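Local atomic coordinates of MdbA protein (Corynebacterium matruchotii ATCC 14266, PDB entry 6BO0), a protein that is a thioredoxin-fold thiol-disulfide oxidoreductase of the DsbA family, probably forming disulfide bonds in exported proteins of this actinobacterium. Residues Met117-Gln120 and Gln121-Trp124; Lys142-Thr145 and Val146-Ile149. One frame throughout, in Å; residues are numbered along the deposited sequence. Where two conformers were deposited one is given.

How the contacts relate
Contact 1 (117-124) and contact 2 (142-149) follow one another along the chain, both in the helical part of this thioredoxin-fold protein. Their centres lie 22 Å apart and their nearest atoms about 11 Å, so they do not touch. Contact 1 takes in the end of helix 106-118 and the short helix 120-123, beside the loop carrying the oxidised Cys49 and the start of helix 51-68. Helix 129-138 comes next in the chain, and contact 2 then makes up most of the short helix 143-151, with Lys142 as its N-cap; it rests on helices 129-138 and 89-103. One contact thus borders the redox site; the other is peripheral helix packing.

Contact 1: residues Met117-Gln120 and Gln121-Trp124; sequences MTEQ and QNIW
The carboxylate of Glu119 and the side-chain amide of Asn122 meet at an angle, their planes 43° apart. Asn122 ND2 gives a hydrogen to Glu119 OE1 over 2.9 Å; the oxygen lies in the plane of the donating amide, but the nitrogen approaches the carboxylate on its anti side, 32° out of plane. A bend at chi2 curls the Glu119 chain to this bond, while OE2 is held by Tyr13 OH. Ile123 touches the same residue through CG2, 4.0 Å from Glu119 CB.

Gln120 heads the other way. With CG anti to the backbone N (chi1 -179°) and the chain extended, its NE2 donates to Phe47 O and to the backbone O of Cys49, which is modified to S-hydroxycysteine. A water takes a hydrogen from Gln121 NE2 at 3.0 Å and gives one to Gln120 OE1 at 2.8 Å, linking the two amides.

Ile123 N is shared between Glu119 O at 3.0 Å and Gln120 O at 3.3 Å, the second from above the carbonyl plane; Gln120 O also takes Trp124 N at 2.9 Å. Beyond, the Trp124 ring meets His89. Gln120 thus fastens this turn to the active-site loop of the Cys49-Cys52 CxxC motif.

Contact 2: residues Lys142-Thr145 and Val146-Ile149; sequences KDET and VKKI
Glu144 and Lys147 carry the charged pairing, a salt bridge one turn apart with Glu144 OE1 3.6 Å from Lys147 NZ. The ions are also joined through a water, which donates to Glu144 OE1 at 2.7 Å and accepts from Lys147 NZ at the same distance. Glu144 bends at chi2 (68°), which carries its carboxylate outward and toward the following turn, and Lys147 turns at chi3 (-69°) to bring its ammonium to it.

Lys148 uses its aliphatic part instead. Its CE lies 3.7 Å from Glu144 OE2, and its extended chain carries NZ away to a salt bridge with Asp103 OD2 and a hydrogen bond with Tyr154 OH. Both lysines therefore come up to the Glu144 carboxylate, but only Lys147 forms a salt bridge with it.

In the apolar contact, Thr145 CG2 and Ile149 CD1 meet at 4.1 Å. Ile149 goes on to pack against Ala96 and Thr99 of helix 89-103 and Ala133 and Ala136 of helix 129-138. Val146 rests on Ala133 and Lys137 of that second helix, its CG2 3.4 Å from Lys142 O, while Thr145 OG1 is hydrogen-bonded to Asp104 OD2.

Four regular i to i+4 backbone bonds run beneath, beginning with Val146 N to Lys142 O at 3.0 Å. This is a short amphipathic helix N-capped by Lys142, with a solvent-facing i to i+3 ion pair on one side and a face seated on two neighbouring helices.

Contact 1: residues Met117-Gln120 and Gln121-Trp124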
loop_
_atom_site.group_PDB
_atom_site.type_symbol
_atom_site.label_atom_id
_atom_site.label_comp_id
_atom_site.label_asym_id
_atom_site.label_seq_id
_atom_site.Cartn_x
_atom_site.Cartn_y
_atom_site.Cartn_z
ATOM N N MET A 117 -3.147 5.106 -5.501
ATOM C CA MET A 117 -2.316 4.902 -6.682
ATOM C C MET A 117 -3.018 5.400 -7.940
ATOM O O MET A 117 -2.380 6.017 -8.802
ATOM C CB MET A 117 -1.937 3.423 -6.809
ATOM C CG MET A 117 -0.952 2.965 -5.757
ATOM S SD MET A 117 0.611 3.888 -5.842
ATOM C CE MET A 117 1.650 2.867 -4.769
ATOM N N THR A 118 -4.317 5.152 -8.062
ATOM C CA THR A 118 -5.030 5.532 -9.285
ATOM C C THR A 118 -5.214 7.044 -9.391
ATOM O O THR A 118 -5.071 7.642 -10.460
ATOM C CB THR A 118 -6.374 4.805 -9.348
ATOM O OG1 THR A 118 -6.163 3.385 -9.278
ATOM C CG2 THR A 118 -7.125 5.148 -10.613
ATOM N N GLU A 119 -5.520 7.664 -8.264
ATOM C CA GLU A 119 -5.755 9.109 -8.231
ATOM C C GLU A 119 -4.505 9.945 -8.027
ATOM O O GLU A 119 -4.598 11.164 -7.955
ATOM C CB GLU A 119 -6.774 9.465 -7.139
ATOM C CG GLU A 119 -8.115 8.755 -7.280
ATOM C CD GLU A 119 -8.961 9.241 -8.431
ATOM O OE1 GLU A 119 -8.750 10.364 -8.925
ATOM O OE2 GLU A 119 -9.837 8.464 -8.840
ATOM N N GLN A 120 -3.348 9.272 -7.959
ATOM C CA GLN A 120 -2.076 9.899 -7.604
ATOM C C GLN A 120 -1.861 11.301 -8.186
ATOM O O GLN A 120 -1.584 12.232 -7.443
ATOM C CB GLN A 120 -0.955 8.978 -8.049
ATOM C CG GLN A 120 0.441 9.461 -7.737
ATOM C CD GLN A 120 1.441 8.482 -8.264
ATOM O OE1 GLN A 120 1.813 8.531 -9.441
ATOM N NE2 GLN A 120 1.842 7.555 -7.435
ATOM N N GLN A 121 -1.935 11.458 -9.507
ATOM C CA GLN A 121 -1.591 12.748 -10.078
ATOM C C GLN A 121 -2.590 13.829 -9.750
ATOM O O GLN A 121 -2.201 14.989 -9.691
ATOM C CB GLN A 121 -1.417 12.635 -11.576
ATOM C CG GLN A 121 -0.140 11.891 -11.903
ATOM C CD GLN A 121 0.379 12.127 -13.289
ATOM O OE1 GLN A 121 -0.015 13.072 -13.988
ATOM N NE2 GLN A 121 1.322 11.310 -13.683
ATOM N N ASN A 122 -3.864 13.450 -9.572
ATOM C CA ASN A 122 -4.935 14.378 -9.190
ATOM C C ASN A 122 -4.847 14.844 -7.735
ATOM O O ASN A 122 -5.284 15.939 -7.389
ATOM C CB ASN A 122 -6.341 13.733 -9.383
ATOM C CG ASN A 122 -6.568 13.158 -10.766
ATOM O OD1 ASN A 122 -6.181 13.746 -11.778
ATOM N ND2 ASN A 122 -7.236 12.008 -10.814
ATOM N N ILE A 123 -4.299 13.987 -6.869
ATOM C CA ILE A 123 -4.278 14.287 -5.437
ATOM C C ILE A 123 -2.914 14.687 -4.877
ATOM O O ILE A 123 -2.853 15.204 -3.769
ATOM C CB ILE A 123 -4.864 13.113 -4.609
ATOM C CG1 ILE A 123 -4.019 11.836 -4.676
ATOM C CG2 ILE A 123 -6.294 12.848 -5.022
ATOM C CD1 ILE A 123 -4.421 10.786 -3.660
ATOM N N TRP A 124 -1.831 14.448 -5.617
ATOM C CA TRP A 124 -0.488 14.680 -5.094
ATOM C C TRP A 124 -0.350 16.112 -4.624
ATOM O O TRP A 124 -0.568 17.055 -5.390
ATOM C CB TRP A 124 0.579 14.362 -6.149
ATOM C CG TRP A 124 1.968 14.571 -5.642
ATOM C CD1 TRP A 124 2.699 13.710 -4.911
ATOM C CD2 TRP A 124 2.776 15.724 -5.816
ATOM N NE1 TRP A 124 3.921 14.248 -4.591
ATOM C CE2 TRP A 124 3.999 15.484 -5.160
ATOM C CE3 TRP A 124 2.595 16.943 -6.470
ATOM C CZ2 TRP A 124 5.030 16.419 -5.132
ATOM C CZ3 TRP A 124 3.631 17.855 -6.457
ATOM C CH2 TRP A 124 4.827 17.595 -5.778
HETATM O O HOH W 1 -2.962 9.455 -11.311
HETATM O O HOH W 2 1.138 8.749 -12.175
#

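Contact 2: residues Lys142-Thr145 and Val146-Ile149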
loop_
_atom_site.group_PDB
_atom_site.type_symbol
_atom_site.label_atom_id
_atom_site.label_comp_id
_atom_site.label_asym_id
_atom_site.label_seq_id
_atom_site.Cartn_x
_atom_site.Cartn_y
_atom_site.Cartn_z
ATOM N N LYS A 142 -13.724 2.514 9.641
ATOM C CA LYS A 142 -14.324 2.713 10.950
ATOM C C LYS A 142 -14.162 4.160 11.406
ATOM O O LYS A 142 -13.198 4.837 11.036
ATOM C CB LYS A 142 -13.662 1.805 11.981
ATOM C CG LYS A 142 -13.939 0.311 11.798
ATOM C CD LYS A 142 -13.326 -0.545 12.911
ATOM C CE LYS A 142 -11.808 -0.705 12.778
ATOM N NZ LYS A 142 -11.152 -1.574 13.814
ATOM N N ASP A 143 -15.081 4.613 12.256
ATOM C CA ASP A 143 -15.033 5.963 12.797
ATOM C C ASP A 143 -13.689 6.256 13.447
ATOM O O ASP A 143 -13.120 7.340 13.265
ATOM C CB ASP A 143 -16.181 6.157 13.811
ATOM C CG ASP A 143 -17.565 5.976 13.219
ATOM O OD1 ASP A 143 -17.743 6.112 12.006
ATOM O OD2 ASP A 143 -18.497 5.743 14.023
ATOM N N GLU A 144 -13.187 5.326 14.256
ATOM C CA GLU A 144 -11.930 5.554 14.957
ATOM C C GLU A 144 -10.742 5.626 13.988
ATOM O O GLU A 144 -9.772 6.355 14.238
ATOM C CB GLU A 144 -11.726 4.448 15.995
ATOM C CG GLU A 144 -10.488 4.596 16.847
ATOM C CD GLU A 144 -10.485 5.770 17.811
ATOM O OE1 GLU A 144 -11.483 6.549 17.917
ATOM O OE2 GLU A 144 -9.433 5.942 18.463
ATOM N N THR A 145 -10.819 4.853 12.906
ATOM C CA THR A 145 -9.759 4.897 11.890
ATOM C C THR A 145 -9.701 6.270 11.234
ATOM O O THR A 145 -8.636 6.832 11.042
ATOM C CB THR A 145 -9.975 3.815 10.850
ATOM O OG1 THR A 145 -10.012 2.549 11.515
ATOM C CG2 THR A 145 -8.926 3.819 9.750
ATOM N N VAL A 146 -10.865 6.793 10.887
ATOM C CA VAL A 146 -10.971 8.107 10.281
ATOM C C VAL A 146 -10.345 9.154 11.220
ATOM O O VAL A 146 -9.573 10.001 10.792
ATOM C CB VAL A 146 -12.450 8.415 9.952
ATOM C CG1 VAL A 146 -12.619 9.845 9.451
ATOM C CG2 VAL A 146 -12.984 7.448 8.898
ATOM N N LYS A 147 -10.712 9.084 12.509
ATOM C CA LYS A 147 -10.135 10.012 13.482
ATOM C C LYS A 147 -8.602 9.891 13.538
ATOM O O LYS A 147 -7.897 10.895 13.555
ATOM C CB LYS A 147 -10.746 9.748 14.853
ATOM C CG LYS A 147 -10.268 10.699 15.936
ATOM C CD LYS A 147 -10.614 10.202 17.323
ATOM C CE LYS A 147 -12.089 10.251 17.551
ATOM N NZ LYS A 147 -12.364 9.834 18.946
ATOM N N LYS A 148 -8.091 8.654 13.601
ATOM C CA LYS A 148 -6.658 8.471 13.732
ATOM C C LYS A 148 -5.926 8.989 12.501
ATOM O O LYS A 148 -4.800 9.486 12.610
ATOM C CB LYS A 148 -6.313 7.021 13.946
ATOM C CG LYS A 148 -6.611 6.551 15.365
ATOM C CD LYS A 148 -6.064 5.150 15.536
ATOM C CE LYS A 148 -6.466 4.521 16.833
ATOM N NZ LYS A 148 -5.687 3.272 16.975
ATOM N N ILE A 149 -6.515 8.825 11.305
ATOM C CA ILE A 149 -5.887 9.399 10.104
ATOM C C ILE A 149 -5.799 10.922 10.233
ATOM O O ILE A 149 -4.734 11.531 10.071
ATOM C CB ILE A 149 -6.650 9.013 8.827
ATOM C CG1 ILE A 149 -6.587 7.494 8.592
ATOM C CG2 ILE A 149 -6.061 9.770 7.629
ATOM C CD1 ILE A 149 -7.494 6.994 7.500
HETATM O O HOH W 3 -11.216 7.753 20.295
#